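Long-range contact in ORC1-type DNA replication protein 2 (Aeropyrum pernix, PDB 1W5T), which takes part in regulating DNA replication and binds DNA and ATP, with an AAA+ ATPase domain and a winged-helix domain: residues A[101-115]-A[125-138]. Numbering follows the deposited sequence.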
loop_
_atom_site.group_PDB
_atom_site.type_symbol
_atom_site.label_atom_id
_atom_site.label_comp_id
_atom_site.label_asym_id
_atom_site.label_seq_id
_atom_site.Cartn_x
_atom_site.Cartn_y
_atom_site.Cartn_z
ATOM N N TYR A 101 9.447 8.906 19.288
ATOM C CA TYR A 101 9.184 10.209 19.860
ATOM C C TYR A 101 8.409 11.073 18.845
ATOM O O TYR A 101 7.474 11.774 19.227
ATOM C CB TYR A 101 10.475 10.904 20.328
ATOM C CG TYR A 101 10.220 12.353 20.718
ATOM C CD1 TYR A 101 9.913 12.708 22.028
ATOM C CD2 TYR A 101 10.252 13.370 19.748
ATOM C CE1 TYR A 101 9.658 14.058 22.355
ATOM C CE2 TYR A 101 10.009 14.678 20.065
ATOM C CZ TYR A 101 9.713 15.022 21.354
ATOM O OH TYR A 101 9.470 16.346 21.644
ATOM N N THR A 102 8.811 11.020 17.576
ATOM C CA THR A 102 8.159 11.823 16.545
ATOM C C THR A 102 6.763 11.285 16.202
ATOM O O THR A 102 5.832 12.056 16.118
ATOM C CB THR A 102 9.054 11.958 15.261
ATOM O OG1 THR A 102 10.323 12.519 15.615
ATOM C CG2 THR A 102 8.497 12.997 14.286
ATOM N N ILE A 103 6.627 9.973 16.041
ATOM C CA ILE A 103 5.316 9.330 15.844
ATOM C C ILE A 103 4.297 9.790 16.907
ATOM O O ILE A 103 3.188 10.259 16.588
ATOM C CB ILE A 103 5.478 7.767 15.767
ATOM C CG1 ILE A 103 6.117 7.383 14.423
ATOM C CG2 ILE A 103 4.129 7.037 15.944
ATOM C CD1 ILE A 103 6.986 6.143 14.441
ATOM N N LEU A 104 4.740 9.725 18.167
ATOM C CA LEU A 104 3.932 10.125 19.301
ATOM C C LEU A 104 3.535 11.595 19.319
ATOM O O LEU A 104 2.389 11.942 19.643
ATOM C CB LEU A 104 4.618 9.755 20.606
ATOM C CG LEU A 104 4.645 8.270 20.917
ATOM C CD1 LEU A 104 5.212 8.179 22.303
ATOM C CD2 LEU A 104 3.307 7.589 20.848
ATOM N N SER A 105 4.446 12.477 18.959
ATOM C CA SER A 105 4.067 13.888 19.048
ATOM C C SER A 105 3.125 14.235 17.899
ATOM O O SER A 105 2.238 15.079 18.029
ATOM C CB SER A 105 5.294 14.795 19.122
ATOM O OG SER A 105 6.049 14.688 17.932
ATOM N N LEU A 106 3.279 13.544 16.783
ATOM C CA LEU A 106 2.287 13.648 15.721
ATOM C C LEU A 106 0.915 13.147 16.218
ATOM O O LEU A 106 -0.091 13.812 16.013
ATOM C CB LEU A 106 2.752 12.917 14.445
ATOM C CG LEU A 106 3.873 13.636 13.673
ATOM C CD1 LEU A 106 4.409 12.735 12.551
ATOM C CD2 LEU A 106 3.485 15.039 13.125
ATOM N N ILE A 107 0.875 12.018 16.918
ATOM C CA ILE A 107 -0.406 11.538 17.439
ATOM C C ILE A 107 -1.079 12.554 18.418
ATOM O O ILE A 107 -2.286 12.787 18.294
ATOM C CB ILE A 107 -0.298 10.088 18.037
ATOM C CG1 ILE A 107 0.022 9.056 16.946
ATOM C CG2 ILE A 107 -1.562 9.712 18.785
ATOM C CD1 ILE A 107 0.588 7.751 17.490
ATOM N N VAL A 108 -0.319 13.155 19.360
ATOM C CA VAL A 108 -0.895 14.201 20.238
ATOM C C VAL A 108 -1.395 15.467 19.511
ATOM O O VAL A 108 -2.476 15.955 19.844
ATOM C CB VAL A 108 -0.037 14.601 21.536
ATOM C CG1 VAL A 108 1.110 13.682 21.825
ATOM C CG2 VAL A 108 0.407 16.076 21.517
ATOM N N ARG A 109 -0.607 16.001 18.557
ATOM C CA ARG A 109 -0.999 17.121 17.687
ATOM C C ARG A 109 -2.437 16.850 17.199
ATOM O O ARG A 109 -3.328 17.671 17.378
ATOM C CB ARG A 109 -0.042 17.234 16.461
ATOM C CG ARG A 109 1.168 18.239 16.546
ATOM C CD ARG A 109 1.845 18.676 15.127
ATOM N NE ARG A 109 1.602 17.750 13.994
ATOM C CZ ARG A 109 1.082 17.983 12.770
ATOM N NH1 ARG A 109 0.972 16.955 11.951
ATOM N NH2 ARG A 109 0.679 19.174 12.343
ATOM N N GLN A 110 -2.661 15.675 16.629
ATOM C CA GLN A 110 -3.973 15.273 16.127
ATOM C C GLN A 110 -5.136 15.144 17.132
ATOM O O GLN A 110 -6.269 15.381 16.763
ATOM C CB GLN A 110 -3.856 13.999 15.306
ATOM C CG GLN A 110 -3.341 14.314 13.907
ATOM C CD GLN A 110 -3.099 13.095 13.107
ATOM O OE1 GLN A 110 -1.967 12.647 12.982
ATOM N NE2 GLN A 110 -4.144 12.555 12.549
ATOM N N THR A 111 -4.867 14.776 18.391
ATOM C CA THR A 111 -5.936 14.668 19.374
ATOM C C THR A 111 -6.360 16.076 19.739
ATOM O O THR A 111 -7.471 16.294 20.205
ATOM C CB THR A 111 -5.455 13.969 20.676
ATOM O OG1 THR A 111 -4.398 14.745 21.291
ATOM C CG2 THR A 111 -4.842 12.588 20.393
ATOM N N GLY A 112 -5.433 17.019 19.589
ATOM C CA GLY A 112 -5.619 18.379 20.079
ATOM C C GLY A 112 -5.420 18.574 21.568
ATOM O O GLY A 112 -5.561 19.698 22.054
ATOM N N TYR A 113 -5.124 17.503 22.298
ATOM C CA TYR A 113 -4.932 17.584 23.756
ATOM C C TYR A 113 -3.699 18.410 24.124
ATOM O O TYR A 113 -2.658 18.363 23.436
ATOM C CB TYR A 113 -4.785 16.183 24.374
ATOM C CG TYR A 113 -6.002 15.274 24.328
ATOM C CD1 TYR A 113 -5.819 13.898 24.173
ATOM C CD2 TYR A 113 -7.311 15.767 24.441
ATOM C CE1 TYR A 113 -6.876 13.020 24.127
ATOM C CE2 TYR A 113 -8.430 14.888 24.406
ATOM C CZ TYR A 113 -8.195 13.488 24.260
ATOM O OH TYR A 113 -9.199 12.503 24.215
ATOM N N PRO A 114 -3.772 19.187 25.192
ATOM C CA PRO A 114 -2.624 20.038 25.525
ATOM C C PRO A 114 -1.669 19.217 26.362
ATOM O O PRO A 114 -1.764 19.093 27.569
ATOM C CB PRO A 114 -3.264 21.202 26.274
ATOM C CG PRO A 114 -4.525 20.628 26.886
ATOM C CD PRO A 114 -4.867 19.342 26.174
ATOM N N ILE A 115 -0.777 18.551 25.665
ATOM C CA ILE A 115 0.171 17.669 26.294
ATOM C C ILE A 115 1.503 18.204 25.838
ATOM O O ILE A 115 1.697 18.376 24.664
ATOM C CB ILE A 115 -0.034 16.236 25.818
ATOM C CG1 ILE A 115 -1.178 15.587 26.588
ATOM C CG2 ILE A 115 1.275 15.411 25.971
ATOM C CD1 ILE A 115 -1.778 14.396 25.870
ATOM N N ILE A 125 5.026 10.370 26.947
ATOM C CA ILE A 125 3.986 10.901 26.072
ATOM C C ILE A 125 2.770 9.948 25.971
ATOM O O ILE A 125 1.625 10.366 25.929
ATOM C CB ILE A 125 4.526 11.205 24.649
ATOM C CG1 ILE A 125 5.698 12.206 24.670
ATOM C CG2 ILE A 125 3.385 11.722 23.777
ATOM C CD1 ILE A 125 6.341 12.449 23.261
ATOM N N LEU A 126 3.072 8.668 25.924
ATOM C CA LEU A 126 2.100 7.621 25.906
ATOM C C LEU A 126 1.313 7.618 27.215
ATOM O O LEU A 126 0.095 7.474 27.191
ATOM C CB LEU A 126 2.821 6.293 25.666
ATOM C CG LEU A 126 2.031 5.156 25.008
ATOM C CD1 LEU A 126 1.428 5.581 23.695
ATOM C CD2 LEU A 126 2.925 3.943 24.814
ATOM N N LYS A 127 2.008 7.805 28.339
ATOM C CA LYS A 127 1.345 7.926 29.653
ATOM C C LYS A 127 0.378 9.091 29.695
ATOM O O LYS A 127 -0.722 8.898 30.158
ATOM C CB LYS A 127 2.349 8.079 30.813
ATOM C CG LYS A 127 3.240 6.878 31.045
ATOM C CD LYS A 127 4.107 7.104 32.292
ATOM C CE LYS A 127 5.300 6.146 32.365
ATOM N NZ LYS A 127 6.608 6.919 32.292
ATOM N N ALA A 128 0.796 10.276 29.232
ATOM C CA ALA A 128 -0.038 11.505 29.257
ATOM C C ALA A 128 -1.285 11.356 28.357
ATOM O O ALA A 128 -2.392 11.843 28.671
ATOM C CB ALA A 128 0.766 12.710 28.845
ATOM N N LEU A 129 -1.062 10.651 27.256
ATOM C CA LEU A 129 -2.103 10.253 26.305
ATOM C C LEU A 129 -3.125 9.378 26.998
ATOM O O LEU A 129 -4.316 9.687 26.966
ATOM C CB LEU A 129 -1.466 9.524 25.122
ATOM C CG LEU A 129 -1.979 9.632 23.689
ATOM C CD1 LEU A 129 -2.866 10.850 23.403
ATOM C CD2 LEU A 129 -0.728 9.565 22.717
ATOM N N VAL A 130 -2.658 8.320 27.656
ATOM C CA VAL A 130 -3.535 7.446 28.426
ATOM C C VAL A 130 -4.321 8.214 29.486
ATOM O O VAL A 130 -5.516 8.042 29.595
ATOM C CB VAL A 130 -2.774 6.289 29.031
ATOM C CG1 VAL A 130 -3.580 5.615 30.164
ATOM C CG2 VAL A 130 -2.474 5.255 27.936
ATOM N N ASP A 131 -3.652 9.077 30.240
ATOM C CA ASP A 131 -4.320 9.944 31.197
ATOM C C ASP A 131 -5.366 10.891 30.606
ATOM O O ASP A 131 -6.491 10.929 31.118
ATOM C CB ASP A 131 -3.313 10.744 31.996
ATOM C CG ASP A 131 -3.478 10.527 33.457
ATOM O OD1 ASP A 131 -3.680 9.350 33.829
ATOM O OD2 ASP A 131 -3.440 11.472 34.301
ATOM N N ASN A 132 -5.022 11.634 29.541
ATOM C CA ASN A 132 -5.996 12.559 28.878
ATOM C C ASN A 132 -7.211 11.823 28.298
ATOM O O ASN A 132 -8.315 12.323 28.344
ATOM C CB ASN A 132 -5.342 13.381 27.749
ATOM C CG ASN A 132 -4.484 14.532 28.265
ATOM O OD1 ASN A 132 -4.914 15.689 28.293
ATOM N ND2 ASN A 132 -3.245 14.214 28.661
ATOM N N LEU A 133 -7.001 10.633 27.750
ATOM C CA LEU A 133 -8.113 9.838 27.216
ATOM C C LEU A 133 -9.032 9.396 28.361
ATOM O O LEU A 133 -10.268 9.359 28.218
ATOM C CB LEU A 133 -7.613 8.647 26.386
ATOM C CG LEU A 133 -6.981 8.989 25.009
ATOM C CD1 LEU A 133 -6.137 7.801 24.508
ATOM C CD2 LEU A 133 -8.024 9.439 23.869
ATOM N N TYR A 134 -8.437 9.110 29.510
ATOM C CA TYR A 134 -9.218 8.801 30.692
ATOM C C TYR A 134 -9.951 10.066 31.239
ATOM O O TYR A 134 -11.156 10.015 31.539
ATOM C CB TYR A 134 -8.315 8.119 31.756
ATOM C CG TYR A 134 -8.879 8.219 33.144
ATOM C CD1 TYR A 134 -9.907 7.402 33.548
ATOM C CD2 TYR A 134 -8.436 9.195 34.020
ATOM C CE1 TYR A 134 -10.466 7.532 34.832
ATOM C CE2 TYR A 134 -8.979 9.322 35.298
ATOM C CZ TYR A 134 -9.974 8.494 35.684
ATOM O OH TYR A 134 -10.527 8.648 36.922
ATOM N N VAL A 135 -9.236 11.192 31.368
ATOM C CA VAL A 135 -9.884 12.418 31.849
ATOM C C VAL A 135 -11.127 12.734 31.012
ATOM O O VAL A 135 -12.223 12.937 31.541
ATOM C CB VAL A 135 -8.909 13.597 31.978
ATOM C CG1 VAL A 135 -9.649 14.916 32.205
ATOM C CG2 VAL A 135 -7.921 13.294 33.116
ATOM N N GLU A 136 -10.954 12.627 29.711
ATOM C CA GLU A 136 -11.928 13.077 28.741
ATOM C C GLU A 136 -13.041 12.101 28.481
ATOM O O GLU A 136 -14.115 12.493 28.011
ATOM C CB GLU A 136 -11.203 13.323 27.415
ATOM C CG GLU A 136 -10.235 14.473 27.485
ATOM C CD GLU A 136 -10.918 15.773 27.166
ATOM O OE1 GLU A 136 -10.216 16.806 27.158
ATOM O OE2 GLU A 136 -12.159 15.734 26.909
ATOM N N ASN A 137 -12.782 10.843 28.797
ATOM C CA ASN A 137 -13.676 9.751 28.464
ATOM C C ASN A 137 -13.741 9.565 26.956
ATOM O O ASN A 137 -14.812 9.443 26.389
ATOM C CB ASN A 137 -15.073 9.937 29.082
ATOM C CG ASN A 137 -15.905 8.668 29.039
ATOM O OD1 ASN A 137 -15.427 7.590 28.614
ATOM N ND2 ASN A 137 -17.160 8.787 29.451
ATOM N N HIS A 138 -12.569 9.569 26.325
ATOM C CA HIS A 138 -12.445 9.385 24.908
ATOM C C HIS A 138 -11.703 8.054 24.583
ATOM O O HIS A 138 -10.918 7.511 25.386
ATOM C CB HIS A 138 -11.638 10.556 24.325
ATOM C CG HIS A 138 -12.354 11.859 24.273
ATOM N ND1 HIS A 138 -11.720 13.033 23.905
ATOM C CD2 HIS A 138 -13.636 12.198 24.550
ATOM C CE1 HIS A 138 -12.589 14.032 23.930
ATOM N NE2 HIS A 138 -13.766 13.551 24.311
#
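Helices 101-111 and 125-136 run nearly parallel, their axes 24° apart and 10.5 Å from each other at closest approach, with L104 abreast of I125 and V108 of L129. Branched aliphatic side chains fill this spacing: the CG2 branch of I125 lies 3.6 Å from CG1 of V108, while its CD1 reaches the ring of Y101, whose hydroxyl bonds to V117 O. One turn further along, L129 spreads its two methyls, CD2 to I107 CG2 and CD1 to T111 CG2. Both helices pack on the same side of the parallel sheet of the P-loop AAA+ core, I107 touching V92 and V142, and L133 touching L140. G112 leaves the first helix with positive phi, which favours glycine, and an ST turn at T111, OG1 accepting from Y113 N, leads the chain toward the second. With CG anti to the carbonyl carbon (chi1 -66°), the Y113 ring swings against that helix, CB of N132 over one face, 4.0 Å from the centroid, and L133 CD2 at its edge. Its OH hydrogen-bonds H138 ND1 at 2.6 Å, the two rings meeting edge on. A phenylalanine here would probably leave H138 ND1 without this mate and its imidazole freer to turn. I115 lays CG1 and CD1 against the amide of N132, whose ND2 and backbone N grip A128 O from opposite faces; the small A128 leaves room for I115 CG2.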